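Long-range contacts in alpha-L-rhamnosidase (Aspergillus terreus, PDB 6GSZ), which probably hydrolyses terminal non-reducing alpha-L-rhamnose residues in alpha-L-rhamnosides: residues S5-E10 / D97-E102; G658-L663 / H700-T705; H315-V320 / T328-G333; T255-S260 / R272-G277; K815-G820 / H831-V836. One frame throughout, in Å; residues are numbered along the deposited sequence.

Contact 1: residues S5-E10 / D97-E102; sequences SQVAFE and DAVTVE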
# COMPACT_ATOMS: atom_id res chain seq x y z
N SER A 5 11.80 -21.78 0.80
CA SER A 5 11.63 -20.93 1.97
C SER A 5 10.17 -20.55 2.21
O SER A 5 9.87 -20.16 3.33
CB SER A 5 12.46 -19.69 1.88
OG SER A 5 12.18 -18.98 0.70
N GLN A 6 9.32 -20.57 1.18
CA GLN A 6 7.96 -20.04 1.30
C GLN A 6 7.15 -20.75 0.22
O GLN A 6 7.64 -20.88 -0.89
CB GLN A 6 7.91 -18.52 1.01
CG GLN A 6 6.49 -17.93 1.06
CD GLN A 6 6.30 -16.52 0.55
OE1 GLN A 6 6.01 -15.60 1.32
NE2 GLN A 6 6.39 -16.32 -0.76
N VAL A 7 5.97 -21.22 0.58
CA VAL A 7 4.97 -21.72 -0.33
C VAL A 7 3.74 -20.85 -0.12
O VAL A 7 3.26 -20.73 1.04
CB VAL A 7 4.65 -23.21 -0.12
CG1 VAL A 7 3.54 -23.63 -1.04
CG2 VAL A 7 5.88 -24.06 -0.37
N ALA A 8 3.24 -20.23 -1.21
CA ALA A 8 2.16 -19.31 -1.09
C ALA A 8 1.13 -19.50 -2.21
O ALA A 8 1.45 -19.96 -3.33
CB ALA A 8 2.68 -17.91 -1.06
N PHE A 9 -0.11 -19.10 -1.93
CA PHE A 9 -1.22 -19.23 -2.82
C PHE A 9 -1.65 -17.85 -3.34
O PHE A 9 -1.83 -16.90 -2.54
CB PHE A 9 -2.36 -19.91 -2.08
CG PHE A 9 -1.95 -21.25 -1.55
CD1 PHE A 9 -1.87 -22.36 -2.39
CD2 PHE A 9 -1.48 -21.38 -0.25
CE1 PHE A 9 -1.37 -23.56 -1.93
CE2 PHE A 9 -1.02 -22.60 0.22
CZ PHE A 9 -0.95 -23.69 -0.62
N GLU A 10 -1.82 -17.73 -4.67
CA GLU A 10 -2.08 -16.42 -5.29
C GLU A 10 -1.04 -15.44 -4.75
O GLU A 10 0.16 -15.72 -4.75
CB GLU A 10 -3.55 -16.02 -5.13
CG GLU A 10 -4.49 -17.02 -5.81
CD GLU A 10 -4.53 -16.95 -7.34
OE1 GLU A 10 -4.58 -15.80 -7.85
OE2 GLU A 10 -4.55 -18.03 -7.99
N ASP A 97 8.36 -26.93 4.19
CA ASP A 97 7.46 -26.94 5.33
C ASP A 97 6.03 -26.90 4.80
O ASP A 97 5.77 -26.29 3.77
CB ASP A 97 7.71 -25.76 6.26
CG ASP A 97 9.06 -25.78 6.92
OD1 ASP A 97 9.66 -26.89 7.03
OD2 ASP A 97 9.53 -24.68 7.30
N ALA A 98 5.12 -27.60 5.49
CA ALA A 98 3.75 -27.67 5.11
C ALA A 98 3.05 -26.33 5.37
O ALA A 98 3.33 -25.60 6.34
CB ALA A 98 3.06 -28.79 5.88
N VAL A 99 2.12 -26.00 4.47
CA VAL A 99 1.25 -24.85 4.61
C VAL A 99 -0.19 -25.31 4.33
O VAL A 99 -0.41 -26.32 3.71
CB VAL A 99 1.64 -23.74 3.61
CG1 VAL A 99 3.00 -23.15 3.91
CG2 VAL A 99 1.60 -24.21 2.16
N THR A 100 -1.15 -24.52 4.79
CA THR A 100 -2.56 -24.83 4.58
C THR A 100 -3.21 -23.81 3.63
O THR A 100 -2.78 -22.65 3.48
CB THR A 100 -3.32 -24.87 5.92
OG1 THR A 100 -3.16 -23.63 6.60
CG2 THR A 100 -2.82 -26.00 6.79
N VAL A 101 -4.27 -24.27 2.99
CA VAL A 101 -5.09 -23.44 2.10
C VAL A 101 -6.55 -23.85 2.25
O VAL A 101 -6.86 -25.02 2.34
CB VAL A 101 -4.58 -23.55 0.65
CG1 VAL A 101 -4.56 -24.98 0.14
CG2 VAL A 101 -5.39 -22.66 -0.28
N GLU A 102 -7.44 -22.85 2.37
CA GLU A 102 -8.85 -23.14 2.68
C GLU A 102 -9.71 -22.01 2.14
O GLU A 102 -9.54 -20.85 2.54
CB GLU A 102 -8.98 -23.17 4.20
CG GLU A 102 -10.38 -23.45 4.68
CD GLU A 102 -10.48 -23.53 6.20
OE1 GLU A 102 -9.53 -24.05 6.84
OE2 GLU A 102 -11.51 -23.05 6.76
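Val-7 and Phe-9 reach from strand 3-9 to Val-99 and Val-101 of strand 99-103, joining the two sheets of the N-terminal immunoglobulin-like beta sandwich. The strand segments run in nearly the same direction, 6° apart, with their axes 8.0 Å from each other. No hydrogen bond links them: this is face-to-face packing of sheets, strand 3-9 being paired with 25-30, and 99-103 lying between 15-18 and 78-86. Along the first segment, Val-7 makes the first contact. Its CG1, which the first torsion sets anti to the backbone N (chi1 176°), lies 3.8 Å from Val-99 CG2, while the Val-7 carbonyl O lies against the other methyl, CG1, of Val-99. Ala-8 points away from this core. With Gln-6 and Glu-10 it contributes to the pocket that holds a 2-(2-methoxyethoxy)ethanol molecule, so alternate residues of the strand serve two different surfaces. Phe-9 follows and inserts its ring between the sheets. CE2 meets Val-99 CG2 at 3.6 Å and the carbonyl O of Thr-100 at 3.7 Å. Val-25, Ala-15 and Val-80, from three other strands, also pack on Phe-9. Just after the strand, Glu-10 turns to salt bridges with Arg-24 and Arg-492, the second of these on helix 488-503. The side chains of Val-101 and Phe-9 cross at about a right angle, and Val-101 CB stands 3.8 Å from the ring centroid, 12° off the normal, in a CH-pi contact over the middle of the face.

Contact 2: residues G658-L663 / H700-T705; sequences GLALPL and HLLGHT
Leu-663 meets Thr-705 where helices 656-664 and 699-708 come together, CB of the leucine lying 3.6 Å from CG2 of the threonine. Thr-705 OG1 lies 3.7 Å from Ala-660 O without a hydrogen bond, the hydroxyl being used within its own helix. Two apolar pairs add to this contact. The methyl tips of Leu-661 and Leu-701 touch through CD2 and CD1 at 4.0 Å, the two side chains crossing at about a right angle, and Ala-660 CB rests 4.2 Å from Leu-702 CD1. The axes of the helix segments pass 9.4 Å apart, crossing at 67°, and the small side chains of Ala-660 and Thr-705 lie where the CA atoms are closest. One step out, a bond inside the second helix holds Thr-705 in position. Its OG1 donates to Leu-701 O at 2.8 Å, approaching from above the carbonyl plane, and the same oxygen also takes the ordinary helical bond from Thr-705 N. With OG1 engaged there (chi1 -61°), CG2 lies anti to the backbone N and faces Leu-663. On the other side, Pro-662 interrupts the helical bonding and kinks the helix between its two contacting leucines. All six touching residues are buried, in keeping with an interior helix packing of the six-hairpin, (alpha/alpha)6-barrel domain. Helix 598-619 closes over Leu-661 and Leu-701 through Tyr-605, whose hydroxyl is hydrogen-bonded to His-700 NE2, while helix 671-687 packs against Leu-663 through Ala-677.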
# COMPACT_ATOMS: atom_id res chain seq x y z
N GLY A 658 8.85 19.58 -18.98
CA GLY A 658 8.59 19.73 -20.40
C GLY A 658 9.59 19.00 -21.31
O GLY A 658 9.19 18.52 -22.38
N LEU A 659 10.84 18.89 -20.84
CA LEU A 659 11.85 18.11 -21.53
C LEU A 659 11.81 16.64 -21.08
O LEU A 659 11.99 15.74 -21.88
CB LEU A 659 13.22 18.72 -21.27
CG LEU A 659 13.49 19.99 -22.07
CD1 LEU A 659 14.51 20.84 -21.36
CD2 LEU A 659 13.92 19.66 -23.48
N ALA A 660 11.68 16.38 -19.78
CA ALA A 660 11.83 14.99 -19.29
C ALA A 660 10.76 14.08 -19.91
O ALA A 660 11.02 12.93 -20.27
CB ALA A 660 11.77 14.94 -17.79
N LEU A 661 9.52 14.56 -20.01
CA LEU A 661 8.45 13.67 -20.53
C LEU A 661 8.70 13.21 -21.96
O LEU A 661 8.65 11.98 -22.20
CB LEU A 661 7.07 14.30 -20.34
CG LEU A 661 6.67 14.61 -18.91
CD1 LEU A 661 5.28 15.20 -18.86
CD2 LEU A 661 6.76 13.37 -18.02
N PRO A 662 8.91 14.11 -22.95
CA PRO A 662 9.18 13.60 -24.29
C PRO A 662 10.49 12.80 -24.41
O PRO A 662 10.57 11.93 -25.24
CB PRO A 662 9.16 14.87 -25.15
CG PRO A 662 9.57 15.95 -24.18
CD PRO A 662 8.86 15.59 -22.90
N LEU A 663 11.47 13.05 -23.54
CA LEU A 663 12.67 12.24 -23.51
C LEU A 663 12.35 10.83 -23.02
O LEU A 663 12.74 9.84 -23.64
CB LEU A 663 13.74 12.90 -22.64
CG LEU A 663 14.41 14.12 -23.27
CD1 LEU A 663 15.26 14.85 -22.24
CD2 LEU A 663 15.24 13.72 -24.47
N HIS A 700 8.79 11.49 -10.66
CA HIS A 700 9.03 10.05 -10.60
C HIS A 700 9.89 9.55 -11.76
O HIS A 700 10.47 8.43 -11.66
CB HIS A 700 7.73 9.24 -10.50
CG HIS A 700 6.89 9.26 -11.73
ND1 HIS A 700 6.71 8.12 -12.49
CD2 HIS A 700 6.14 10.23 -12.32
CE1 HIS A 700 5.89 8.39 -13.49
NE2 HIS A 700 5.52 9.68 -13.41
N LEU A 701 9.97 10.34 -12.84
CA LEU A 701 10.70 9.91 -14.04
C LEU A 701 12.02 10.66 -14.24
O LEU A 701 12.82 10.30 -15.10
CB LEU A 701 9.80 10.11 -15.26
CG LEU A 701 8.53 9.31 -15.34
CD1 LEU A 701 7.74 9.80 -16.56
CD2 LEU A 701 8.85 7.82 -15.36
N LEU A 702 12.28 11.71 -13.48
CA LEU A 702 13.39 12.62 -13.78
C LEU A 702 14.74 11.88 -13.74
O LEU A 702 15.55 11.98 -14.66
CB LEU A 702 13.38 13.81 -12.83
CG LEU A 702 14.47 14.85 -13.07
CD1 LEU A 702 14.36 15.43 -14.49
CD2 LEU A 702 14.38 15.96 -12.03
N GLY A 703 15.04 11.15 -12.67
CA GLY A 703 16.30 10.45 -12.57
C GLY A 703 16.45 9.40 -13.65
O GLY A 703 17.54 9.24 -14.23
N HIS A 704 15.39 8.66 -13.93
CA HIS A 704 15.42 7.62 -14.94
C HIS A 704 15.65 8.21 -16.32
O HIS A 704 16.32 7.59 -17.16
CB HIS A 704 14.17 6.76 -14.92
CG HIS A 704 14.03 6.03 -13.64
ND1 HIS A 704 14.95 5.10 -13.23
CD2 HIS A 704 13.12 6.15 -12.64
CE1 HIS A 704 14.59 4.63 -12.04
NE2 HIS A 704 13.48 5.28 -11.65
N THR A 705 15.12 9.41 -16.56
CA THR A 705 15.27 10.07 -17.83
C THR A 705 16.74 10.46 -18.01
O THR A 705 17.35 10.25 -19.09
CB THR A 705 14.37 11.30 -17.95
OG1 THR A 705 13.00 10.92 -17.83
CG2 THR A 705 14.58 12.03 -19.26

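Contact 3: residues H315-V320 / T328-G333; sequences HKLANV and TVLDFG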
# COMPACT_ATOMS: atom_id res chain seq x y z
N HIS A 315 6.70 1.83 18.50
CA HIS A 315 7.74 2.85 18.36
C HIS A 315 7.82 3.61 19.68
O HIS A 315 6.85 4.23 20.13
CB HIS A 315 7.48 3.78 17.19
CG HIS A 315 8.70 4.47 16.72
ND1 HIS A 315 9.50 3.93 15.73
CD2 HIS A 315 9.29 5.61 17.12
CE1 HIS A 315 10.53 4.74 15.54
NE2 HIS A 315 10.43 5.77 16.38
N LYS A 316 9.01 3.54 20.30
CA LYS A 316 9.16 4.07 21.66
C LYS A 316 9.20 5.60 21.67
O LYS A 316 9.64 6.26 20.72
CB LYS A 316 10.42 3.49 22.30
CG LYS A 316 10.26 2.02 22.65
CD LYS A 316 11.44 1.41 23.39
CE LYS A 316 11.34 -0.10 23.49
NZ LYS A 316 12.54 -0.68 24.14
N LEU A 317 8.76 6.15 22.80
CA LEU A 317 8.87 7.54 23.09
C LEU A 317 10.35 7.92 23.09
O LEU A 317 11.17 7.23 23.69
CB LEU A 317 8.21 7.77 24.46
CG LEU A 317 8.16 9.17 25.01
CD1 LEU A 317 7.22 10.05 24.22
CD2 LEU A 317 7.72 9.10 26.46
N ALA A 318 10.68 9.03 22.42
CA ALA A 318 12.05 9.52 22.35
C ALA A 318 12.31 10.65 23.36
O ALA A 318 13.41 10.79 23.83
CB ALA A 318 12.36 9.99 20.96
N ASN A 319 11.30 11.47 23.65
CA ASN A 319 11.49 12.62 24.51
C ASN A 319 10.12 13.15 24.95
O ASN A 319 9.13 12.99 24.24
CB ASN A 319 12.29 13.72 23.78
CG ASN A 319 12.87 14.77 24.70
OD1 ASN A 319 13.08 14.51 25.88
ND2 ASN A 319 13.08 15.97 24.19
N VAL A 320 10.12 13.78 26.12
CA VAL A 320 9.02 14.54 26.63
C VAL A 320 9.56 15.94 26.92
O VAL A 320 10.62 16.07 27.52
CB VAL A 320 8.41 13.96 27.92
CG1 VAL A 320 7.19 14.78 28.34
CG2 VAL A 320 8.10 12.49 27.78
N THR A 328 2.68 19.97 27.83
CA THR A 328 3.46 18.74 27.81
C THR A 328 3.36 18.11 26.43
O THR A 328 2.25 17.87 25.96
CB THR A 328 2.95 17.75 28.86
OG1 THR A 328 3.13 18.37 30.14
CG2 THR A 328 3.68 16.43 28.83
N VAL A 329 4.52 17.83 25.81
CA VAL A 329 4.58 17.27 24.45
C VAL A 329 5.47 16.02 24.43
O VAL A 329 6.61 16.01 24.91
CB VAL A 329 5.07 18.31 23.43
CG1 VAL A 329 4.99 17.76 22.01
CG2 VAL A 329 4.31 19.62 23.53
N LEU A 330 4.91 14.96 23.85
CA LEU A 330 5.62 13.75 23.50
C LEU A 330 6.24 13.91 22.11
O LEU A 330 5.62 14.45 21.20
CB LEU A 330 4.63 12.58 23.46
CG LEU A 330 3.73 12.39 24.67
CD1 LEU A 330 2.91 11.12 24.50
CD2 LEU A 330 4.53 12.35 25.97
N ASP A 331 7.47 13.41 21.98
CA ASP A 331 8.19 13.29 20.71
C ASP A 331 8.53 11.81 20.53
O ASP A 331 9.31 11.24 21.31
CB ASP A 331 9.40 14.24 20.71
CG ASP A 331 10.26 14.15 19.45
OD1 ASP A 331 9.81 13.48 18.50
OD2 ASP A 331 11.35 14.80 19.42
N PHE A 332 7.99 11.21 19.45
CA PHE A 332 8.31 9.81 19.12
C PHE A 332 9.52 9.67 18.17
O PHE A 332 9.90 8.54 17.85
CB PHE A 332 7.06 9.13 18.56
CG PHE A 332 6.13 8.85 19.70
CD1 PHE A 332 6.33 7.77 20.53
CD2 PHE A 332 5.13 9.75 20.00
CE1 PHE A 332 5.49 7.56 21.61
CE2 PHE A 332 4.29 9.57 21.09
CZ PHE A 332 4.48 8.46 21.88
N GLY A 333 10.10 10.79 17.72
CA GLY A 333 11.33 10.76 16.89
C GLY A 333 11.12 10.39 15.43
O GLY A 333 12.07 10.41 14.63
O HOH W 1 12.45 16.35 21.30
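Leu-317 is wedged between Phe-332 and Leu-330 on the close-packed side of this hairpin. Its CD1 lies over the phenyl face, offset toward the rim, in a CH-pi contact 4.2 Å from the Phe-332 ring centroid, and it also touches Leu-330 CB at 3.7 Å. The trans first torsion of Leu-317 (chi1 -179°) brings this branch in over the ring. Farther along, Val-320 and Leu-330 lie side by side, pointing the same way, and extend the apolar face. Between the two segments the backbone forms a classic beta bulge. Asp-331 O accepts from both Ala-318 N, at 2.8 Å, and Asn-319 N, at 3.1 Å, both in its carbonyl plane, while Asp-331 N returns a bond to Asn-319 O. Upstream of the bulge, the imidazole of His-315 presents its edge to Phe-332 O, its CD2 3.1 Å from that oxygen. The opposite face of the hairpin is looser and wetter. There the side chains of Asn-319 and Asp-331 are joined through a water, which accepts from Asn-319 ND2 at 3.0 Å and donates to Asp-331 OD2 at 2.7 Å. The other carboxylate oxygen, OD1, takes the N-H of Gly-333 from above the carboxylate plane. This Asx turn lies at the corner the chain makes at Gly-333, and Arg-399 adds a salt bridge to the same oxygen. Strand 328-332 is hydrogen-bonded on its other side to 400-404, and the apolar face packs on Val-417 and Ala-419 of strand 417-424, which belongs to the neighbouring sheet of the concanavalin-like domain.

Contact 4: residues T255-S260 / R272-G277; sequences TGPIIS and RLEQKG. With ACT (acetate ion), chain B.
The carboxamide of Gln-275 brings NE2 to within 3.2 Å of Thr-255 O, but at an angle too poor for a hydrogen bond. The firmer polar grip on this flat group is at its far corner, where OE1 is bonded to the indole N-H of Trp-288, with a weak bond from NE2 to Ser-254 OG besides. One side of the Pro-257 ring meets two residues of the other segment. Pro-257 CG lies 3.9 Å from Glu-274 CG, where the two side chains cross at about a right angle, and Pro-257 CD approaches Leu-273 O at 3.8 Å. Past its CG, the carboxylate of Glu-274 is hydrogen-bonded to Tyr-269 OH. A second flat group, an acetate ion probably taken from the crystallisation liquor, is held by Thr-255 through both oxygens: Thr-255 N donates to acetate O at 3.0 Å and Thr-255 OG1 to OXT at 2.7 Å. With chi1 at 59°, OG1 stands beside the backbone N, and the two donors share one carboxylate. Apolar contact continues at Leu-273, whose CD1 touches Ile-259 CD1 at 3.9 Å. Ile-259 and Ser-260 both face Glu-268 in a classic beta bulge. The contact lies in the family's N-terminal, galactose-binding-like domain and joins the start of strand 258-262 to the loop after strand 266-270. Since no hydrogen bond spans the two segments, van der Waals packing joins them directly, while polar ends and carbonyls find hydrogen-bond partners outside the pair, Trp-288, Tyr-269 and Arg-130, which probably help hold both in place.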
# COMPACT_ATOMS: atom_id res chain seq x y z
N THR A 255 -24.69 0.44 23.78
CA THR A 255 -23.53 1.25 23.79
C THR A 255 -22.57 0.77 24.88
O THR A 255 -22.94 0.01 25.78
CB THR A 255 -23.87 2.73 24.00
OG1 THR A 255 -24.55 2.83 25.26
CG2 THR A 255 -24.68 3.27 22.85
N GLY A 256 -21.33 1.25 24.78
CA GLY A 256 -20.31 0.91 25.74
C GLY A 256 -19.39 2.08 26.03
O GLY A 256 -19.79 3.24 25.87
N PRO A 257 -18.14 1.83 26.45
CA PRO A 257 -17.27 2.93 26.84
C PRO A 257 -16.86 3.87 25.70
O PRO A 257 -16.44 5.01 25.97
CB PRO A 257 -16.05 2.23 27.46
CG PRO A 257 -16.03 0.86 26.76
CD PRO A 257 -17.50 0.52 26.59
N ILE A 258 -16.88 3.38 24.46
CA ILE A 258 -16.53 4.31 23.38
C ILE A 258 -17.72 5.25 23.17
O ILE A 258 -18.78 4.80 22.74
CB ILE A 258 -16.09 3.61 22.08
CG1 ILE A 258 -15.02 2.54 22.30
CG2 ILE A 258 -15.62 4.67 21.09
CD1 ILE A 258 -14.83 1.61 21.12
N ILE A 259 -17.48 6.55 23.38
CA ILE A 259 -18.48 7.57 23.15
C ILE A 259 -18.55 7.94 21.67
O ILE A 259 -19.62 8.09 21.09
CB ILE A 259 -18.21 8.82 24.02
CG1 ILE A 259 -18.09 8.46 25.50
CG2 ILE A 259 -19.28 9.87 23.79
CD1 ILE A 259 -19.28 7.70 26.06
N SER A 260 -17.35 8.12 21.07
CA SER A 260 -17.25 8.40 19.65
C SER A 260 -15.90 7.86 19.18
O SER A 260 -14.96 7.85 19.95
CB SER A 260 -17.40 9.87 19.32
OG SER A 260 -16.41 10.61 19.97
N ARG A 272 -15.36 4.55 32.58
CA ARG A 272 -16.36 4.34 33.60
C ARG A 272 -17.54 3.53 33.07
O ARG A 272 -18.32 2.95 33.85
CB ARG A 272 -16.85 5.67 34.19
CG ARG A 272 -15.77 6.45 34.90
CD ARG A 272 -16.22 7.84 35.26
NE ARG A 272 -16.55 8.64 34.08
CZ ARG A 272 -17.01 9.88 34.09
NH1 ARG A 272 -17.24 10.49 35.25
NH2 ARG A 272 -17.31 10.46 32.94
N LEU A 273 -17.70 3.51 31.74
CA LEU A 273 -18.82 2.82 31.10
C LEU A 273 -18.46 1.42 30.60
O LEU A 273 -19.28 0.81 29.94
CB LEU A 273 -19.38 3.71 29.98
CG LEU A 273 -19.96 5.04 30.45
CD1 LEU A 273 -20.42 5.90 29.28
CD2 LEU A 273 -21.10 4.80 31.43
N GLU A 274 -17.29 0.89 30.98
CA GLU A 274 -16.95 -0.47 30.65
C GLU A 274 -17.91 -1.41 31.35
O GLU A 274 -18.22 -1.22 32.54
CB GLU A 274 -15.51 -0.79 31.07
CG GLU A 274 -14.47 -0.13 30.18
CD GLU A 274 -13.04 -0.12 30.69
OE1 GLU A 274 -12.77 -0.60 31.83
OE2 GLU A 274 -12.19 0.44 29.99
N GLN A 275 -18.38 -2.43 30.63
CA GLN A 275 -19.22 -3.49 31.18
C GLN A 275 -18.43 -4.80 31.22
O GLN A 275 -18.44 -5.57 30.27
CB GLN A 275 -20.48 -3.63 30.34
CG GLN A 275 -21.38 -2.38 30.36
CD GLN A 275 -22.58 -2.61 29.47
OE1 GLN A 275 -23.34 -3.51 29.76
NE2 GLN A 275 -22.70 -1.87 28.36
N LYS A 276 -17.69 -5.01 32.30
CA LYS A 276 -16.81 -6.16 32.38
C LYS A 276 -17.65 -7.45 32.23
O LYS A 276 -18.71 -7.59 32.81
CB LYS A 276 -15.98 -6.12 33.66
CG LYS A 276 -14.93 -7.23 33.68
CD LYS A 276 -13.69 -6.96 34.52
CE LYS A 276 -12.57 -7.92 34.15
NZ LYS A 276 -11.44 -7.91 35.11
N GLY A 277 -17.17 -8.37 31.40
CA GLY A 277 -17.82 -9.65 31.20
C GLY A 277 -18.79 -9.69 30.02
O GLY A 277 -19.41 -10.72 29.80
C ACT B . -27.85 2.43 24.84
O ACT B . -27.51 1.21 24.50
OXT ACT B . -27.18 3.20 25.61
CH3 ACT B . -28.95 3.16 24.23

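Contact 5: residues K815-G820 / H831-V836; sequences KWWLDG and HLVAEV
Backbone hydrogen bonds pair Lys-815 with Val-833 and Trp-817 with His-831 in antiparallel fashion. Each pair makes two bonds, the shortest being Val-833 N to Lys-815 O at 2.8 Å. Around the non-hydrogen-bonded pair Trp-816 and Leu-832 lie CA-H...O contacts, such as Trp-816 CA to His-831 O at 3.0 Å. Aromatic contacts dominate one face of the sheet. His-831 CB sits over the middle of the Trp-817 six-membered ring, 3.5 Å from its centroid, and the imidazole forms an offset stack on the five-membered ring, centroids 4.5 Å apart and planes at 21°. The first torsion of Trp-817 (chi1 65°) swings the indole back across the neighbouring strand to reach this position. Apolar contacts are lighter: Val-833 CG2 meets the indole rim at CZ3, 4.1 Å away, and on the reverse face Trp-816 CB touches Leu-832 CD1. One side-chain hydrogen bond crosses the strands: Asp-819 OD1 accepts from His-831 NE2 at 2.9 Å. The oxygen lies in the imidazole plane, although the carboxylate itself is turned 63° from it. His-831 ND1 is bonded to His-864 ND1 of strand 859-868, so the stacked ring is gripped at both nitrogens. The whole is a two-stranded beta hairpin in the antiparallel five-stranded sheet of the C-terminal beta domain, where strand 810-819 is the central strand and 828-836 lies between it and 859-868.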
# COMPACT_ATOMS: atom_id res chain seq x y z
N LYS A 815 26.12 -5.43 -3.48
CA LYS A 815 26.96 -4.71 -2.54
C LYS A 815 28.19 -4.28 -3.34
O LYS A 815 28.90 -5.12 -3.87
CB LYS A 815 27.38 -5.57 -1.35
CG LYS A 815 28.27 -4.88 -0.31
CD LYS A 815 28.81 -5.82 0.78
CE LYS A 815 29.58 -7.00 0.23
NZ LYS A 815 30.11 -7.89 1.30
N TRP A 816 28.39 -2.98 -3.47
CA TRP A 816 29.55 -2.48 -4.21
C TRP A 816 30.29 -1.44 -3.39
O TRP A 816 29.75 -0.82 -2.48
CB TRP A 816 29.17 -1.93 -5.59
CG TRP A 816 28.22 -0.78 -5.60
CD1 TRP A 816 26.86 -0.84 -5.71
CD2 TRP A 816 28.57 0.61 -5.52
NE1 TRP A 816 26.34 0.43 -5.71
CE2 TRP A 816 27.36 1.34 -5.59
CE3 TRP A 816 29.77 1.32 -5.42
CZ2 TRP A 816 27.33 2.73 -5.60
CZ3 TRP A 816 29.74 2.70 -5.41
CH2 TRP A 816 28.53 3.40 -5.48
N TRP A 817 31.57 -1.28 -3.71
CA TRP A 817 32.37 -0.29 -3.05
C TRP A 817 33.50 0.12 -3.99
O TRP A 817 33.84 -0.60 -4.95
CB TRP A 817 32.89 -0.80 -1.69
CG TRP A 817 33.83 -1.96 -1.71
CD1 TRP A 817 35.20 -1.92 -1.59
CD2 TRP A 817 33.50 -3.35 -1.84
NE1 TRP A 817 35.73 -3.19 -1.67
CE2 TRP A 817 34.71 -4.09 -1.79
CE3 TRP A 817 32.30 -4.05 -1.99
CZ2 TRP A 817 34.74 -5.47 -1.90
CZ3 TRP A 817 32.33 -5.42 -2.11
CH2 TRP A 817 33.53 -6.13 -2.07
N LEU A 818 34.04 1.31 -3.71
CA LEU A 818 35.14 1.85 -4.49
C LEU A 818 36.38 2.04 -3.63
O LEU A 818 36.29 2.38 -2.46
CB LEU A 818 34.75 3.23 -5.00
CG LEU A 818 33.61 3.28 -6.00
CD1 LEU A 818 33.19 4.71 -6.23
CD2 LEU A 818 34.05 2.69 -7.31
N ASP A 819 37.55 1.93 -4.26
CA ASP A 819 38.82 2.35 -3.65
C ASP A 819 39.86 2.47 -4.77
O ASP A 819 39.50 2.56 -5.93
CB ASP A 819 39.18 1.40 -2.50
CG ASP A 819 39.29 -0.05 -2.91
OD1 ASP A 819 39.70 -0.31 -4.07
OD2 ASP A 819 38.98 -0.92 -2.04
N GLY A 820 41.14 2.54 -4.42
CA GLY A 820 42.23 2.70 -5.43
C GLY A 820 42.02 3.90 -6.36
O GLY A 820 41.72 5.04 -5.93
N HIS A 831 34.34 -2.67 -7.00
CA HIS A 831 34.15 -4.02 -6.49
C HIS A 831 32.65 -4.24 -6.32
O HIS A 831 31.98 -3.38 -5.73
CB HIS A 831 34.85 -4.17 -5.14
CG HIS A 831 36.25 -3.66 -5.15
ND1 HIS A 831 37.33 -4.40 -5.63
CD2 HIS A 831 36.73 -2.46 -4.78
CE1 HIS A 831 38.42 -3.66 -5.50
NE2 HIS A 831 38.08 -2.46 -5.02
N LEU A 832 32.17 -5.39 -6.79
CA LEU A 832 30.74 -5.71 -6.71
C LEU A 832 30.56 -7.18 -6.32
O LEU A 832 31.12 -8.09 -6.94
CB LEU A 832 30.10 -5.45 -8.08
CG LEU A 832 28.68 -5.96 -8.28
CD1 LEU A 832 27.68 -5.21 -7.41
CD2 LEU A 832 28.22 -5.85 -9.74
N VAL A 833 29.68 -7.41 -5.34
CA VAL A 833 29.15 -8.71 -5.03
C VAL A 833 27.67 -8.71 -5.39
O VAL A 833 26.90 -7.90 -4.85
CB VAL A 833 29.36 -9.06 -3.55
CG1 VAL A 833 28.75 -10.42 -3.19
CG2 VAL A 833 30.84 -9.04 -3.19
N ALA A 834 27.29 -9.60 -6.32
CA ALA A 834 25.93 -9.68 -6.82
C ALA A 834 25.38 -11.07 -6.49
O ALA A 834 26.00 -12.07 -6.80
CB ALA A 834 25.90 -9.45 -8.30
N GLU A 835 24.24 -11.09 -5.81
CA GLU A 835 23.53 -12.32 -5.48
C GLU A 835 22.34 -12.47 -6.42
O GLU A 835 21.55 -11.53 -6.55
CB GLU A 835 23.05 -12.20 -4.05
CG GLU A 835 22.33 -13.38 -3.50
CD GLU A 835 21.85 -13.13 -2.06
OE1 GLU A 835 21.90 -11.92 -1.57
OE2 GLU A 835 21.43 -14.12 -1.43
N VAL A 836 22.25 -13.62 -7.08
CA VAL A 836 21.23 -13.94 -8.08
C VAL A 836 20.51 -15.18 -7.59
O VAL A 836 21.14 -16.19 -7.31
CB VAL A 836 21.86 -14.13 -9.48
CG1 VAL A 836 20.87 -14.59 -10.55
CG2 VAL A 836 22.57 -12.85 -9.90

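Overall arrangement
The five contacts sample separate parts of the enzyme, and no two touch. Contacts 1 and 2 are buried and lack hydrogen bonds between their segments, one joining the two sheets of a sandwich and the other two helices of the barrel domain. Contacts 3 and 5 are partly buried hairpins, both zipped by backbone bonds, but contact 3 turns on a bulge and a water bridge whereas contact 5 relies on stacked aromatics and a histidine-carboxylate bond. Contact 4 lies at the surface and packs the start of a strand and the loop before it against another loop. It reaches the same sheet as contact 3, about 29 Å away between centres, and stands on the opposite side of the chain's centre from contacts 2 and 5.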